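Local coordinates for titin (Homo sapiens, PDB 2A38), which is a giant structural protein of the muscle sarcomere whose N-terminal pair of immunoglobulin domains probably forms a flexible doublet, at residues V17-A23 against I67-K72. Numbering follows the deposited sequence.
Sequences VLEGSTA and IPAVTK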
ATOM      1  N   VAL A  17      -9.279  -4.745   8.736  1.00 39.39           N
ATOM      2  CA  VAL A  17      -9.050  -3.920   7.570  1.00 40.55           C
ATOM      3  C   VAL A  17      -7.790  -4.348   6.817  1.00 40.73           C
ATOM      4  O   VAL A  17      -6.832  -4.857   7.401  1.00 40.05           O
ATOM      5  CB  VAL A  17      -8.950  -2.424   7.968  1.00 39.85           C
ATOM      6  CG1 VAL A  17      -7.695  -2.177   8.788  1.00 40.18           C
ATOM      7  CG2 VAL A  17      -8.965  -1.553   6.728  1.00 40.43           C
ATOM      8  N   LEU A  18      -7.819  -4.133   5.507  1.00 41.64           N
ATOM      9  CA  LEU A  18      -6.721  -4.471   4.613  1.00 41.78           C
ATOM     10  C   LEU A  18      -5.694  -3.342   4.607  1.00 42.07           C
ATOM     11  O   LEU A  18      -6.056  -2.182   4.426  1.00 42.39           O
ATOM     12  CB  LEU A  18      -7.281  -4.665   3.207  1.00 41.87           C
ATOM     13  CG  LEU A  18      -6.394  -5.286   2.134  1.00 42.80           C
ATOM     14  CD1 LEU A  18      -6.032  -6.722   2.521  1.00 42.59           C
ATOM     15  CD2 LEU A  18      -7.149  -5.257   0.816  1.00 43.19           C
ATOM     16  N   GLU A  19      -4.421  -3.673   4.808  1.00 42.21           N
ATOM     17  CA  GLU A  19      -3.371  -2.659   4.806  1.00 43.56           C
ATOM     18  C   GLU A  19      -3.592  -1.602   3.740  1.00 43.55           C
ATOM     19  O   GLU A  19      -4.011  -1.910   2.625  1.00 43.81           O
ATOM     20  CB  GLU A  19      -2.017  -3.280   4.529  1.00 46.15           C
ATOM     21  CG  GLU A  19      -1.289  -3.816   5.712  1.00 51.44           C
ATOM     22  CD  GLU A  19       0.191  -3.888   5.425  1.00 55.12           C
ATOM     23  OE1 GLU A  19       0.846  -2.818   5.447  1.00 56.44           O
ATOM     24  OE2 GLU A  19       0.692  -5.005   5.150  1.00 57.86           O
ATOM     25  N   GLY A  20      -3.288  -0.356   4.076  1.00 43.04           N
ATOM     26  CA  GLY A  20      -3.448   0.713   3.113  1.00 43.08           C
ATOM     27  C   GLY A  20      -4.878   1.162   2.902  1.00 43.08           C
ATOM     28  O   GLY A  20      -5.102   2.246   2.369  1.00 44.03           O
ATOM     29  N   SER A  21      -5.850   0.337   3.291  1.00 42.52           N
ATOM     30  CA  SER A  21      -7.252   0.720   3.144  1.00 42.46           C
ATOM     31  C   SER A  21      -7.590   1.657   4.294  1.00 42.13           C
ATOM     32  O   SER A  21      -6.790   1.831   5.218  1.00 41.60           O
ATOM     33  CB  SER A  21      -8.174  -0.504   3.195  1.00 43.65           C
ATOM     34  OG  SER A  21      -8.067  -1.285   2.017  1.00 45.46           O
ATOM     35  N   THR A  22      -8.767   2.268   4.235  1.00 41.63           N
ATOM     36  CA  THR A  22      -9.184   3.184   5.288  1.00 41.96           C
ATOM     37  C   THR A  22      -9.905   2.410   6.384  1.00 40.18           C
ATOM     38  O   THR A  22     -10.687   1.503   6.102  1.00 39.55           O
ATOM     39  CB  THR A  22     -10.130   4.283   4.742  1.00 43.78           C
ATOM     40  OG1 THR A  22     -11.321   3.678   4.219  1.00 47.29           O
ATOM     41  CG2 THR A  22      -9.450   5.070   3.632  1.00 43.11           C
ATOM     42  N   ALA A  23      -9.621   2.761   7.635  1.00 39.37           N
ATOM     43  CA  ALA A  23     -10.256   2.103   8.777  1.00 38.63           C
ATOM     44  C   ALA A  23     -11.097   3.114   9.537  1.00 37.66           C
ATOM     45  O   ALA A  23     -10.665   4.244   9.779  1.00 36.03           O
ATOM     46  CB  ALA A  23      -9.205   1.499   9.707  1.00 37.67           C
ATOM     47  N   ILE A  67      -8.720   6.391  10.078  1.00 35.42           N
ATOM     48  CA  ILE A  67      -7.311   6.312   9.728  1.00 37.36           C
ATOM     49  C   ILE A  67      -7.307   6.145   8.212  1.00 39.53           C
ATOM     50  O   ILE A  67      -7.755   5.120   7.702  1.00 39.36           O
ATOM     51  CB  ILE A  67      -6.623   5.097  10.368  1.00 36.46           C
ATOM     52  CG1 ILE A  67      -6.802   5.137  11.886  1.00 34.96           C
ATOM     53  CG2 ILE A  67      -5.141   5.101  10.015  1.00 35.40           C
ATOM     54  CD1 ILE A  67      -6.169   3.973  12.613  1.00 34.56           C
ATOM     55  N   PRO A  68      -6.838   7.169   7.473  1.00 41.90           N
ATOM     56  CA  PRO A  68      -6.775   7.150   6.005  1.00 43.15           C
ATOM     57  C   PRO A  68      -6.089   5.901   5.442  1.00 43.92           C
ATOM     58  O   PRO A  68      -6.751   5.007   4.914  1.00 44.75           O
ATOM     59  CB  PRO A  68      -6.020   8.435   5.685  1.00 43.53           C
ATOM     60  CG  PRO A  68      -6.503   9.362   6.760  1.00 42.74           C
ATOM     61  CD  PRO A  68      -6.400   8.480   7.989  1.00 42.93           C
ATOM     62  N   ALA A  69      -4.766   5.841   5.550  1.00 44.51           N
ATOM     63  CA  ALA A  69      -4.022   4.683   5.062  1.00 44.95           C
ATOM     64  C   ALA A  69      -3.599   3.861   6.270  1.00 45.40           C
ATOM     65  O   ALA A  69      -2.647   4.213   6.967  1.00 45.69           O
ATOM     66  CB  ALA A  69      -2.797   5.133   4.278  1.00 44.79           C
ATOM     67  N   VAL A  70      -4.308   2.769   6.523  1.00 45.87           N
ATOM     68  CA  VAL A  70      -3.996   1.927   7.670  1.00 47.17           C
ATOM     69  C   VAL A  70      -2.715   1.126   7.502  1.00 47.06           C
ATOM     70  O   VAL A  70      -2.448   0.574   6.438  1.00 47.59           O
ATOM     71  CB  VAL A  70      -5.137   0.948   7.960  1.00 47.97           C
ATOM     72  CG1 VAL A  70      -4.815   0.123   9.198  1.00 48.94           C
ATOM     73  CG2 VAL A  70      -6.419   1.715   8.160  1.00 48.52           C
ATOM     74  N   THR A  71      -1.927   1.064   8.567  1.00 46.95           N
ATOM     75  CA  THR A  71      -0.678   0.317   8.547  1.00 47.49           C
ATOM     76  C   THR A  71      -0.779  -0.811   9.571  1.00 47.82           C
ATOM     77  O   THR A  71      -1.616  -0.757  10.471  1.00 48.06           O
ATOM     78  CB  THR A  71       0.512   1.226   8.897  1.00 48.03           C
ATOM     79  OG1 THR A  71       0.370   1.706  10.239  1.00 49.37           O
ATOM     80  CG2 THR A  71       0.562   2.417   7.946  1.00 47.85           C
ATOM     81  N   LYS A  72       0.060  -1.834   9.431  1.00 47.67           N
ATOM     82  CA  LYS A  72       0.036  -2.963  10.358  1.00 47.09           C
ATOM     83  C   LYS A  72       0.369  -2.524  11.776  1.00 46.51           C
ATOM     84  O   LYS A  72       0.034  -3.207  12.743  1.00 46.42           O
ATOM     85  CB  LYS A  72       1.031  -4.034   9.919  1.00 48.49           C
ATOM     86  CG  LYS A  72       0.544  -4.913   8.783  1.00 51.50           C
ATOM     87  CD  LYS A  72       1.624  -5.897   8.364  1.00 53.83           C
ATOM     88  CE  LYS A  72       1.105  -6.867   7.320  1.00 55.93           C
ATOM     89  NZ  LYS A  72       2.179  -7.760   6.803  1.00 57.63           N
TER
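I67 pairs with A23 at the end of strand 62-67 through two antiparallel backbone bonds, A23 N to I67 O at 3.0 Å and I67 N to A23 O at 2.9 Å. P68 then turns the chain out of this pairing; its carbonyl oxygen receives the CA-H of T22, with T22 CA 3.1 Å from P68 O. A69 passes over G20, CB 4.2 Å from G20 O. At V70 the backbone is gripped twice: V70 N donates to S21 O at 3.0 Å, and V70 O takes a nearly straight bond from G20 N (2.7 Å, 166°). With CG1 anti to the backbone N (chi1 -177°), the buried V70 meets V17 tip to tip, CG1 to CG1 3.7 Å; strand 87-98 backs the pair, V97 against V70 and L95 against V17. K72 stretches out across E19, its CG 3.5 Å from E19 CD, and a long salt bridge of uncertain geometry joins NZ to E19 OE2. Cut back to an alanine, E19 would no longer lie along K72, whose ammonium would probably lose this partner and whose aliphatic chain would be less covered. The type II turn L18-S21, with G20 at positive phi, carries the chain from strand 15-18 in one sheet to strand 23-32 in the other, closing one end of the I-set immunoglobulin beta sandwich against the loop following strand 62-67.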